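Local coordinates for protein peptide ABC transporter permease (Staphylococcus hominis, PDB 6EXS) that probably imports peptides, coupled to protons as in other POT-family transporters, and binds a thioalcohol-conjugated dipeptide, a malodour precursor of the human axilla, at residues A[90-93]-A[94-98]; A[191-194]-A[195-199]; A[101-104]-A[105-109]; A[63-66]-A[67-71]; A[158-161]-A[162-166]. One frame throughout, in Å; residues are numbered along the deposited sequence.

Contact 1: A[90-93]-A[94-98]; sequences ATLL and GAVLI. With OLC ((2R)-2,3-dihydroxypropyl (9Z)-octadec-9-enoate), chain M.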
# COMPACT_ATOMS: atom_id res chain seq x y z
N ALA A 90 13.04 8.46 12.89
CA ALA A 90 11.87 7.65 12.57
C ALA A 90 12.10 6.70 11.37
O ALA A 90 11.66 5.55 11.43
CB ALA A 90 10.66 8.55 12.32
N THR A 91 12.80 7.18 10.31
CA THR A 91 13.16 6.39 9.11
C THR A 91 14.13 5.25 9.53
O THR A 91 14.00 4.13 9.05
CB THR A 91 13.82 7.30 8.02
OG1 THR A 91 12.93 8.36 7.66
CG2 THR A 91 14.24 6.53 6.75
N LEU A 92 15.10 5.57 10.42
CA LEU A 92 16.13 4.65 10.91
C LEU A 92 15.55 3.61 11.87
O LEU A 92 15.85 2.43 11.72
CB LEU A 92 17.30 5.44 11.55
CG LEU A 92 18.52 4.66 12.12
CD1 LEU A 92 19.04 3.60 11.15
CD2 LEU A 92 19.63 5.62 12.47
N LEU A 93 14.73 4.05 12.85
CA LEU A 93 14.10 3.12 13.78
C LEU A 93 13.17 2.19 13.01
O LEU A 93 13.22 0.98 13.22
CB LEU A 93 13.38 3.85 14.93
CG LEU A 93 12.83 2.95 16.06
CD1 LEU A 93 13.92 2.06 16.64
CD2 LEU A 93 12.21 3.78 17.15
N GLY A 94 12.42 2.76 12.07
CA GLY A 94 11.53 2.00 11.19
C GLY A 94 12.26 0.90 10.46
O GLY A 94 11.86 -0.26 10.53
N ALA A 95 13.38 1.25 9.79
CA ALA A 95 14.23 0.32 9.04
C ALA A 95 14.74 -0.85 9.89
O ALA A 95 14.72 -1.98 9.42
CB ALA A 95 15.40 1.06 8.41
N VAL A 96 15.19 -0.58 11.14
CA VAL A 96 15.71 -1.58 12.09
C VAL A 96 14.57 -2.52 12.48
O VAL A 96 14.71 -3.74 12.38
CB VAL A 96 16.40 -0.90 13.32
CG1 VAL A 96 16.74 -1.94 14.41
CG2 VAL A 96 17.65 -0.14 12.90
N LEU A 97 13.41 -1.94 12.86
CA LEU A 97 12.21 -2.68 13.21
C LEU A 97 11.72 -3.58 12.06
O LEU A 97 11.39 -4.74 12.31
CB LEU A 97 11.12 -1.71 13.69
CG LEU A 97 11.37 -1.08 15.06
CD1 LEU A 97 10.36 -0.00 15.35
CD2 LEU A 97 11.30 -2.12 16.18
N ILE A 98 11.76 -3.07 10.79
CA ILE A 98 11.38 -3.82 9.58
C ILE A 98 12.31 -5.06 9.41
O ILE A 98 11.80 -6.15 9.15
CB ILE A 98 11.32 -2.90 8.33
CG1 ILE A 98 10.06 -2.01 8.36
CG2 ILE A 98 11.39 -3.70 7.01
CD1 ILE A 98 10.14 -0.76 7.50
C24 OLC M . 16.03 9.82 18.03
C5 OLC M . 18.26 1.36 18.08
C4 OLC M . 17.74 2.10 16.86
C3 OLC M . 17.76 3.61 17.01
C2 OLC M . 17.18 4.33 15.79
C21 OLC M . 15.85 7.61 16.84
C1 OLC M . 17.17 5.83 15.90
C22 OLC M . 16.49 8.38 17.98
O19 OLC M . 17.79 6.57 15.18
O25 OLC M . 16.54 10.57 16.93
O23 OLC M . 16.18 7.73 19.22
O20 OLC M . 16.33 6.24 16.87

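Contact 2: A[191-194]-A[195-199]; sequences LGLV and WYLLF. With OLC ((2R)-2,3-dihydroxypropyl (9Z)-octadec-9-enoate), chain I; OLC ((2R)-2,3-dihydroxypropyl (9Z)-octadec-9-enoate), chain J.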
# COMPACT_ATOMS: atom_id res chain seq x y z
N LEU A 191 21.02 -4.58 3.35
CA LEU A 191 21.80 -3.83 2.35
C LEU A 191 21.32 -2.40 2.26
O LEU A 191 22.15 -1.49 2.18
CB LEU A 191 21.75 -4.50 0.96
CG LEU A 191 22.48 -5.83 0.79
CD1 LEU A 191 22.54 -6.23 -0.68
CD2 LEU A 191 23.91 -5.78 1.38
N GLY A 192 20.00 -2.21 2.30
CA GLY A 192 19.35 -0.91 2.30
C GLY A 192 19.77 -0.12 3.52
O GLY A 192 20.18 1.04 3.40
N LEU A 193 19.72 -0.77 4.72
CA LEU A 193 20.12 -0.17 6.00
C LEU A 193 21.62 0.23 6.01
O LEU A 193 21.94 1.34 6.42
CB LEU A 193 19.79 -1.09 7.20
CG LEU A 193 20.07 -0.52 8.60
CD1 LEU A 193 19.02 0.49 9.02
CD2 LEU A 193 20.18 -1.60 9.64
N VAL A 194 22.50 -0.68 5.55
CA VAL A 194 23.95 -0.47 5.47
C VAL A 194 24.28 0.80 4.64
O VAL A 194 25.10 1.62 5.07
CB VAL A 194 24.66 -1.76 4.96
CG1 VAL A 194 26.09 -1.48 4.48
CG2 VAL A 194 24.66 -2.84 6.03
N TRP A 195 23.61 0.97 3.48
CA TRP A 195 23.75 2.09 2.56
C TRP A 195 23.36 3.43 3.21
O TRP A 195 24.11 4.40 3.05
CB TRP A 195 22.91 1.83 1.30
CG TRP A 195 23.38 2.59 0.10
CD1 TRP A 195 22.84 3.73 -0.42
CD2 TRP A 195 24.48 2.24 -0.76
NE1 TRP A 195 23.54 4.12 -1.54
CE2 TRP A 195 24.56 3.23 -1.76
CE3 TRP A 195 25.42 1.20 -0.76
CZ2 TRP A 195 25.53 3.19 -2.78
CZ3 TRP A 195 26.39 1.17 -1.76
CH2 TRP A 195 26.43 2.16 -2.75
N TYR A 196 22.23 3.47 3.95
CA TYR A 196 21.78 4.66 4.69
C TYR A 196 22.85 5.01 5.72
O TYR A 196 23.33 6.14 5.73
CB TYR A 196 20.42 4.43 5.38
CG TYR A 196 19.94 5.60 6.21
CD1 TYR A 196 20.30 5.73 7.55
CD2 TYR A 196 19.13 6.59 5.66
CE1 TYR A 196 19.90 6.82 8.31
CE2 TYR A 196 18.68 7.67 6.42
CZ TYR A 196 19.08 7.79 7.74
OH TYR A 196 18.66 8.87 8.48
N LEU A 197 23.26 4.04 6.57
CA LEU A 197 24.29 4.26 7.60
C LEU A 197 25.60 4.81 7.00
O LEU A 197 26.18 5.74 7.54
CB LEU A 197 24.54 2.98 8.42
CG LEU A 197 23.41 2.48 9.33
CD1 LEU A 197 23.74 1.13 9.90
CD2 LEU A 197 23.13 3.44 10.48
N LEU A 198 26.02 4.26 5.86
CA LEU A 198 27.25 4.69 5.20
C LEU A 198 27.18 6.10 4.58
O LEU A 198 28.16 6.85 4.67
CB LEU A 198 27.65 3.70 4.08
CG LEU A 198 28.31 2.39 4.48
CD1 LEU A 198 28.35 1.42 3.30
CD2 LEU A 198 29.71 2.62 5.06
N PHE A 199 26.05 6.43 3.92
CA PHE A 199 25.95 7.64 3.12
C PHE A 199 25.01 8.75 3.58
O PHE A 199 25.11 9.84 3.03
CB PHE A 199 25.61 7.24 1.67
CG PHE A 199 26.66 6.32 1.10
CD1 PHE A 199 27.94 6.79 0.81
CD2 PHE A 199 26.39 4.97 0.89
CE1 PHE A 199 28.92 5.93 0.32
CE2 PHE A 199 27.37 4.12 0.38
CZ PHE A 199 28.63 4.60 0.11
C9 OLC I . 27.07 -2.16 -4.25
C8 OLC I . 28.27 -1.28 -4.06
C24 OLC I . 31.56 6.50 4.80
C7 OLC I . 29.26 -1.83 -3.03
C6 OLC I . 30.45 -0.93 -2.73
C5 OLC I . 30.22 0.09 -1.62
C4 OLC I . 31.46 0.86 -1.23
C3 OLC I . 31.37 1.55 0.12
C2 OLC I . 32.58 2.43 0.43
C21 OLC I . 32.51 4.60 3.45
C1 OLC I . 32.71 2.78 1.88
C22 OLC I . 31.60 5.81 3.46
O19 OLC I . 33.02 2.00 2.75
O25 OLC I . 30.75 5.80 5.74
O23 OLC I . 32.06 6.73 2.46
O20 OLC I . 32.44 4.08 2.10
C24 OLC J . 23.19 7.14 12.15
C6 OLC J . 27.65 0.15 9.12
C5 OLC J . 28.66 1.27 9.34
C4 OLC J . 28.03 2.59 9.77
C3 OLC J . 29.04 3.71 9.96
C2 OLC J . 28.43 5.11 9.91
C21 OLC J . 25.60 6.46 11.90
C1 OLC J . 27.66 5.51 11.14
C22 OLC J . 24.34 6.91 11.20
O19 OLC J . 28.07 5.41 12.27
O25 OLC J . 23.42 8.26 12.99
O23 OLC J . 24.60 8.11 10.46
O20 OLC J . 26.47 6.01 10.82

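Contact 3: A[101-104]-A[105-109]; sequences GHIC and LSLPF. With OLC ((2R)-2,3-dihydroxypropyl (9Z)-octadec-9-enoate), chain K.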
# COMPACT_ATOMS: atom_id res chain seq x y z
N GLY A 101 11.38 -7.85 11.84
CA GLY A 101 10.20 -8.52 11.30
C GLY A 101 10.54 -9.54 10.23
O GLY A 101 9.92 -10.59 10.15
N HIS A 102 11.54 -9.25 9.41
CA HIS A 102 11.98 -10.18 8.37
C HIS A 102 12.75 -11.35 8.99
O HIS A 102 12.62 -12.48 8.50
CB HIS A 102 12.80 -9.46 7.28
CG HIS A 102 11.99 -8.60 6.35
ND1 HIS A 102 11.23 -9.15 5.34
CD2 HIS A 102 11.91 -7.25 6.27
CE1 HIS A 102 10.68 -8.13 4.71
NE2 HIS A 102 11.06 -6.97 5.23
N ILE A 103 13.51 -11.10 10.08
CA ILE A 103 14.25 -12.15 10.79
C ILE A 103 13.25 -13.12 11.47
O ILE A 103 13.45 -14.33 11.37
CB ILE A 103 15.36 -11.58 11.74
CG1 ILE A 103 16.48 -10.89 10.91
CG2 ILE A 103 15.97 -12.66 12.64
CD1 ILE A 103 17.33 -9.85 11.67
N CYS A 104 12.15 -12.59 12.05
CA CYS A 104 11.08 -13.38 12.68
C CYS A 104 10.62 -14.52 11.76
O CYS A 104 10.50 -15.67 12.21
CB CYS A 104 9.89 -12.50 13.09
SG CYS A 104 10.23 -11.38 14.46
N LEU A 105 10.38 -14.20 10.46
CA LEU A 105 9.94 -15.14 9.42
C LEU A 105 10.99 -16.16 9.02
O LEU A 105 10.62 -17.24 8.56
CB LEU A 105 9.42 -14.39 8.18
CG LEU A 105 8.01 -13.84 8.26
CD1 LEU A 105 7.66 -13.15 7.00
CD2 LEU A 105 6.97 -14.93 8.55
N SER A 106 12.29 -15.83 9.18
CA SER A 106 13.42 -16.72 8.86
C SER A 106 13.60 -17.83 9.89
O SER A 106 14.06 -18.91 9.52
CB SER A 106 14.71 -15.93 8.75
OG SER A 106 14.55 -14.90 7.79
N LEU A 107 13.30 -17.55 11.17
CA LEU A 107 13.45 -18.49 12.28
C LEU A 107 12.30 -19.53 12.31
O LEU A 107 11.25 -19.25 11.74
CB LEU A 107 13.59 -17.72 13.61
CG LEU A 107 14.86 -16.85 13.76
CD1 LEU A 107 14.59 -15.60 14.56
CD2 LEU A 107 16.00 -17.63 14.37
N PRO A 108 12.46 -20.74 12.91
CA PRO A 108 11.35 -21.71 12.88
C PRO A 108 10.39 -21.50 14.06
O PRO A 108 10.32 -22.33 14.97
CB PRO A 108 12.07 -23.06 12.90
CG PRO A 108 13.38 -22.79 13.62
CD PRO A 108 13.62 -21.29 13.64
N PHE A 109 9.67 -20.36 14.05
CA PHE A 109 8.76 -19.96 15.13
C PHE A 109 7.28 -20.10 14.77
O PHE A 109 6.44 -19.61 15.52
CB PHE A 109 9.08 -18.53 15.62
CG PHE A 109 10.42 -18.32 16.30
CD1 PHE A 109 11.04 -19.35 17.00
CD2 PHE A 109 11.03 -17.07 16.29
CE1 PHE A 109 12.27 -19.14 17.64
CE2 PHE A 109 12.25 -16.86 16.95
CZ PHE A 109 12.86 -17.90 17.61
C24 OLC K . 16.91 -21.94 16.64
C5 OLC K . 15.47 -12.85 18.62
C4 OLC K . 15.79 -14.14 19.34
C3 OLC K . 16.29 -15.23 18.41
C2 OLC K . 16.62 -16.53 19.14
C21 OLC K . 17.51 -19.97 18.06
C1 OLC K . 17.17 -17.60 18.24
C22 OLC K . 16.39 -20.76 17.43
O19 OLC K . 17.78 -17.40 17.22
O25 OLC K . 15.85 -22.80 16.23
O23 OLC K . 15.50 -21.22 18.46
O20 OLC K . 16.90 -18.82 18.72
O HOH W 1 8.92 -17.95 11.90

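Contact 4: A[63-66]-A[67-71]; sequences MSVY and GALIY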
# COMPACT_ATOMS: atom_id res chain seq x y z
N MET A 63 -3.76 -11.12 4.91
CA MET A 63 -3.11 -10.33 3.85
C MET A 63 -3.65 -8.88 3.75
O MET A 63 -2.87 -7.93 3.71
CB MET A 63 -3.22 -11.04 2.49
CG MET A 63 -2.34 -12.27 2.38
SD MET A 63 -0.55 -11.96 2.45
CE MET A 63 -0.25 -11.44 0.76
N SER A 64 -5.00 -8.74 3.78
CA SER A 64 -5.71 -7.46 3.69
C SER A 64 -5.59 -6.63 4.96
O SER A 64 -5.30 -5.44 4.87
CB SER A 64 -7.16 -7.70 3.32
OG SER A 64 -7.25 -8.11 1.97
N VAL A 65 -5.80 -7.25 6.13
CA VAL A 65 -5.71 -6.60 7.45
C VAL A 65 -4.27 -6.09 7.67
O VAL A 65 -4.08 -4.96 8.12
CB VAL A 65 -6.25 -7.52 8.58
CG1 VAL A 65 -5.95 -6.96 9.97
CG2 VAL A 65 -7.75 -7.77 8.41
N TYR A 66 -3.28 -6.91 7.28
CA TYR A 66 -1.86 -6.59 7.34
C TYR A 66 -1.57 -5.34 6.48
O TYR A 66 -0.94 -4.40 6.97
CB TYR A 66 -1.06 -7.82 6.86
CG TYR A 66 0.44 -7.80 7.02
CD1 TYR A 66 1.07 -6.83 7.81
CD2 TYR A 66 1.24 -8.75 6.39
CE1 TYR A 66 2.46 -6.81 7.94
CE2 TYR A 66 2.62 -8.74 6.53
CZ TYR A 66 3.23 -7.77 7.31
OH TYR A 66 4.59 -7.80 7.46
N GLY A 67 -2.06 -5.33 5.23
CA GLY A 67 -1.93 -4.22 4.28
C GLY A 67 -2.59 -2.96 4.79
O GLY A 67 -2.01 -1.88 4.70
N ALA A 68 -3.81 -3.08 5.38
CA ALA A 68 -4.57 -1.98 5.97
C ALA A 68 -3.81 -1.37 7.16
O ALA A 68 -3.78 -0.15 7.29
CB ALA A 68 -5.94 -2.47 6.44
N LEU A 69 -3.17 -2.23 7.99
CA LEU A 69 -2.43 -1.76 9.17
C LEU A 69 -1.15 -1.03 8.83
O LEU A 69 -0.84 -0.06 9.50
CB LEU A 69 -2.18 -2.87 10.20
CG LEU A 69 -3.41 -3.29 11.01
CD1 LEU A 69 -3.22 -4.63 11.66
CD2 LEU A 69 -3.78 -2.25 12.07
N ILE A 70 -0.45 -1.45 7.75
CA ILE A 70 0.76 -0.78 7.28
C ILE A 70 0.47 0.69 6.91
O ILE A 70 1.20 1.58 7.34
CB ILE A 70 1.46 -1.58 6.14
CG1 ILE A 70 2.27 -2.74 6.73
CG2 ILE A 70 2.34 -0.66 5.25
CD1 ILE A 70 2.44 -3.85 5.87
N TYR A 71 -0.64 0.93 6.17
CA TYR A 71 -1.09 2.24 5.72
C TYR A 71 -1.68 3.08 6.86
O TYR A 71 -1.45 4.29 6.89
CB TYR A 71 -2.05 2.11 4.52
CG TYR A 71 -1.32 1.69 3.25
CD1 TYR A 71 -1.00 0.36 3.01
CD2 TYR A 71 -0.88 2.64 2.33
CE1 TYR A 71 -0.26 -0.02 1.89
CE2 TYR A 71 -0.15 2.27 1.20
CZ TYR A 71 0.16 0.94 0.98
OH TYR A 71 0.87 0.54 -0.13

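Contact 5: A[158-161]-A[162-166]; sequences VNLG and ALISP. With C3H (2-[[(2~{R})-2-azanyl-3-[(3~{S})-3-methyl-1-oxidanyl-hexan-3-yl]sulfanyl-propanoyl]amino]ethanoic acid), chain O.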
# COMPACT_ATOMS: atom_id res chain seq x y z
N VAL A 158 10.41 1.87 -5.92
CA VAL A 158 9.25 1.17 -5.36
C VAL A 158 8.81 0.03 -6.32
O VAL A 158 8.83 -1.13 -5.93
CB VAL A 158 8.08 2.15 -5.01
CG1 VAL A 158 6.80 1.40 -4.62
CG2 VAL A 158 8.48 3.12 -3.89
N ASN A 159 8.45 0.39 -7.57
CA ASN A 159 8.02 -0.54 -8.62
C ASN A 159 9.13 -1.47 -9.11
O ASN A 159 8.82 -2.62 -9.47
CB ASN A 159 7.36 0.19 -9.78
CG ASN A 159 6.14 0.97 -9.40
OD1 ASN A 159 6.10 2.19 -9.52
ND2 ASN A 159 5.10 0.28 -8.94
N LEU A 160 10.41 -1.02 -9.08
CA LEU A 160 11.53 -1.90 -9.45
C LEU A 160 11.71 -3.00 -8.39
O LEU A 160 11.91 -4.16 -8.75
CB LEU A 160 12.84 -1.14 -9.69
CG LEU A 160 12.95 -0.43 -11.05
CD1 LEU A 160 13.97 0.68 -10.98
CD2 LEU A 160 13.28 -1.40 -12.19
N GLY A 161 11.56 -2.63 -7.12
CA GLY A 161 11.63 -3.58 -6.01
C GLY A 161 10.47 -4.56 -6.07
O GLY A 161 10.68 -5.77 -5.99
N ALA A 162 9.25 -4.03 -6.29
CA ALA A 162 8.02 -4.80 -6.44
C ALA A 162 8.04 -5.73 -7.67
O ALA A 162 7.41 -6.78 -7.62
CB ALA A 162 6.82 -3.87 -6.51
N LEU A 163 8.74 -5.34 -8.76
CA LEU A 163 8.84 -6.13 -9.99
C LEU A 163 9.84 -7.28 -9.91
O LEU A 163 9.49 -8.39 -10.28
CB LEU A 163 9.13 -5.23 -11.23
CG LEU A 163 9.62 -5.91 -12.52
CD1 LEU A 163 8.52 -6.80 -13.16
CD2 LEU A 163 10.14 -4.90 -13.51
N ILE A 164 11.08 -7.00 -9.44
CA ILE A 164 12.19 -7.96 -9.37
C ILE A 164 12.03 -9.04 -8.26
O ILE A 164 12.32 -10.22 -8.53
CB ILE A 164 13.55 -7.20 -9.24
CG1 ILE A 164 13.78 -6.26 -10.46
CG2 ILE A 164 14.73 -8.16 -9.11
CD1 ILE A 164 14.86 -5.15 -10.27
N SER A 165 11.62 -8.66 -7.04
CA SER A 165 11.53 -9.59 -5.90
C SER A 165 10.62 -10.83 -6.13
O SER A 165 11.11 -11.91 -5.80
CB SER A 165 11.16 -8.87 -4.62
OG SER A 165 9.93 -8.17 -4.70
N PRO A 166 9.37 -10.77 -6.69
CA PRO A 166 8.62 -12.02 -6.91
C PRO A 166 9.32 -12.96 -7.91
O PRO A 166 9.32 -14.18 -7.70
CB PRO A 166 7.27 -11.53 -7.45
CG PRO A 166 7.18 -10.09 -7.01
CD PRO A 166 8.59 -9.61 -7.17
O2 C3H O . 3.76 -0.61 -4.78
C11 C3H O . 3.55 -0.59 -5.94
O3 C3H O . 3.23 0.48 -6.59
C10 C3H O . 3.55 -1.79 -6.84
N1 C3H O . 3.20 -3.01 -6.17
C9 C3H O . 1.94 -3.38 -6.02
O1 C3H O . 1.07 -2.64 -5.59
C8 C3H O . 1.56 -4.77 -6.41
N C3H O . 2.77 -5.58 -6.54
C7 C3H O . 0.67 -5.41 -5.34
S C3H O . -1.11 -5.49 -5.68
C3 C3H O . -1.49 -6.64 -7.11
C4 C3H O . -1.13 -8.02 -6.64
C5 C3H O . -0.71 -6.12 -8.32
C6 C3H O . -0.69 -7.01 -9.55
O C3H O . 0.60 -7.41 -9.88
C2 C3H O . -2.97 -6.59 -7.46
C1 C3H O . -3.29 -6.09 -8.86
C C3H O . -4.78 -6.09 -9.12

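Contact 1: A[90-93]-A[94-98]
CG of Leu-93 is anti to its N (chi1 -173°), beside the carbonyl carbon, while CG of Leu-97 lies beside its own N (chi1 -71°); the two side chains meet one turn apart on the helix. They cross at an angle, CG of Leu-93 lying 3.9 Å from CD1 of Leu-97, and the latter's CG also rests 3.3 Å from O of Leu-93. That same oxygen accepts the N-H of Leu-97 at 2.9 Å, an almost straight bond (173° at the hydrogen). Leu-92 and Val-96 repeat the spacing more loosely: CD1 and CG2 approach only to 4.4 Å, while CG2 of Val-96 sits 3.4 Å from O of Leu-92. The outer ends of Leu-92 and Leu-93 meet a monoolein molecule, whose carbonyl O19 lies 3.4 Å from CD2 of Leu-92 and whose acyl carbon C4 lies 3.8 Å from CD1 of Leu-93. This lipid-facing strip belongs to helix 74-106. Other sides of the same turns are covered by protein: Thr-91 and Leu-97 touch helix 110-137 at Ile-135 and Phe-120, while Ala-95 and Ile-98 pack on Met-189 of helix 178-204.

Contact 2: A[191-194]-A[195-199]
Leu-198 N donates to O of Val-194 at 2.9 Å, and O of Leu-198 in turn accepts the hydroxyl O25 of a monoolein at 3.0 Å, so a lipid headgroup is tied to the helix backbone. Leu-197 N reaches O of Leu-193 at 3.0 Å with the hydrogen almost on the line between them (177°). Working outward, Val-194 and Leu-198 run alongside one another and point the same way, CG1 to CD1 being 3.9 Å, and CD2 of Leu-198 continues to the lipid's O25. The indole of Trp-195 leaves the helix beside this pair, its CG anti to the backbone N (chi1 -157°). CE2 of Phe-199 sits over the centre of this indole, 3.4 Å above its plane, while CZ3 of Trp-195 approaches C8 in the acyl chain of that same monoolein at 3.9 Å. A second monoolein lies against Leu-197, its glycerol C22 3.7 Å from CD2. Trp-195 and Phe-199 stand between the first lipid and helix 16-44, where they meet Phe-23, stacked on the indole, and Val-20. Leu-193 packs on Leu-92 and Ile-99 of helix 74-106, whose Arg-88 bonds Tyr-196 OH.

Contact 3: A[101-104]-A[105-109]
Ile-103 O is gripped by two backbone donors, Ser-106 N at 2.9 Å and Leu-107 N at 3.2 Å. The first comes from well above the carbonyl plane, 60° out of it, and is an i to i+3 (3-10-type) bond; the second is an i to i+4 alpha-helical bond. One residue earlier, O of His-102 accepts the hydroxyl OG of Ser-106 at 3.2 Å and only a weak bond from the N of the same serine. With OG folded back beside its own N (chi1 -56°), the side chain supplements that poor backbone bond as the helix runs out. Cys-104 O is reached by a water that donates to it at 2.8 Å and to Leu-107 O at 2.7 Å, bridging the last turn to the chain beyond. On the outside, Ile-103 and Leu-107 lie side by side, CG2 to CD1 being 3.8 Å, and CD2 of Leu-107 meets the ester carbonyl O19 of a monoolein. The ring of Phe-109 has CB of Leu-107 against one face, 3.7 Å above its plane and offset toward the rim. The inner side is protein: Leu-105 touches Phe-182 and Leu-39, and Cys-104 packs on Phe-120. Mixed i+3 and i+4 bonds, a serine bonded back to the preceding turn and an inverse gamma turn centred on Pro-108 are consistent with a weakly bonded C-terminal helix end that tightens toward 3-10 geometry, here leading from helix 74-106 into helix 110-137.

Contact 4: A[63-66]-A[67-71]
Tyr-66 overlaps the end of Ile-70, ring atom CE1 lying 3.6 Å from CD1 of Ile-70 as the two side chains cross. The ring reaches this place because CG is beside the carbonyl carbon, anti to N (chi1 -172°), whereas CG1 of Ile-70 lies beside its own N (chi1 -80°) and brings CD1 back along the helix. CD1 of Ile-70 also rests 3.6 Å from O of Tyr-66, which accepts the N-H of Ile-70 at 3.1 Å. A second pair with the same four-residue spacing, Val-65 and Leu-69, runs alongside without crossing: CG1 and CD1 are 4.0 Å apart, and CG of Leu-69 is 3.4 Å from O of Val-65. These are i to i+4 side-chain contacts of an alpha helix, the membrane-spanning helix 56-72 of the major facilitator fold. Backbone bonds from Ala-68 N to Ser-64 O at 2.8 Å, from Leu-69 N to Val-65 O at 2.9 Å and from Gly-67 N to Met-63 O at 3.1 Å hold the turns on which they stand. Around this helix, Tyr-66 packs on Met-118 and Ile-122 of helix 110-137 and on Met-35 of helix 16-44; Val-65 faces Ile-252 and Val-256 of helix 249-273. The hydroxyl of Ser-64 makes weak hydrogen bonds to Asn-307 and Gln-445, the latter on helix 430-451, and Leu-69 touches a monoolein.

Contact 5: A[158-161]-A[162-166]
Gly-161 O accepts two bonds from one residue, Ser-165, whose N and OG reach it from opposite faces of the carbonyl plane. The hydroxyl bond is the shorter, OG to O 2.8 Å against 3.2 Å for the N, and it is made with OG between the serine's N and carbonyl carbon (chi1 58°), where the side chain doubles back on the preceding turn. Directly after it comes Pro-166, whose ring nitrogen has no hydrogen to give, and the helix kinks there. Upstream, Ala-162 N bonds Val-158 O at 3.0 Å, and Leu-163 N meets Asn-159 O at 2.8 Å but at a bent angle of 133°. Three residues of these turns line the ligand pocket. The amide ND2 of Asn-159 approaches carboxylate oxygen O3 of the thioalcohol-conjugated dipeptide at 3.0 Å in a weak hydrogen bond, CG1 of Val-158 stands 3.6 Å from its other oxygen, O2, and CB of Ala-162 lies 3.7 Å from the peptide nitrogen N1. The conjugate's carboxylate and adjoining amide nitrogen thus lie against the side of the helix that carries these three residues. Away from the ligand, Leu-160 and Ile-164 approach only loosely. Helix 147-174 is flanked here by helix 16-44, with Leu-160 on Phe-26 and Ser-165 on Phe-30, and by helix 338-357, where Asn-159 and Leu-163 both meet Leu-344 and Ala-162 meets Pro-340.

In the fold
Contacts 1 and 3 occupy the same helix, 74-106, with centres about 17 Å apart: the first keeps regular helical bonding, the second is at its weakly bonded end. Contact 2 packs directly on contact 1, Leu-193 CD1 lying 3.7 Å from Ala-95 CB and 3.8 Å from Leu-92 CD1, which joins helices 74-106 and 178-204. All three border bound lipid and are partly buried, as is contact 5. Contact 4 lies deepest, about 8 Å from the chain's centre, and is mostly buried, though it meets lipid at Leu-69. Contact 5 alone contributes residues to the ligand pocket; there an asparagine amide and two apolar side chains meet the bound conjugate, whereas leucine and valine pairs dominate contacts 1 and 2.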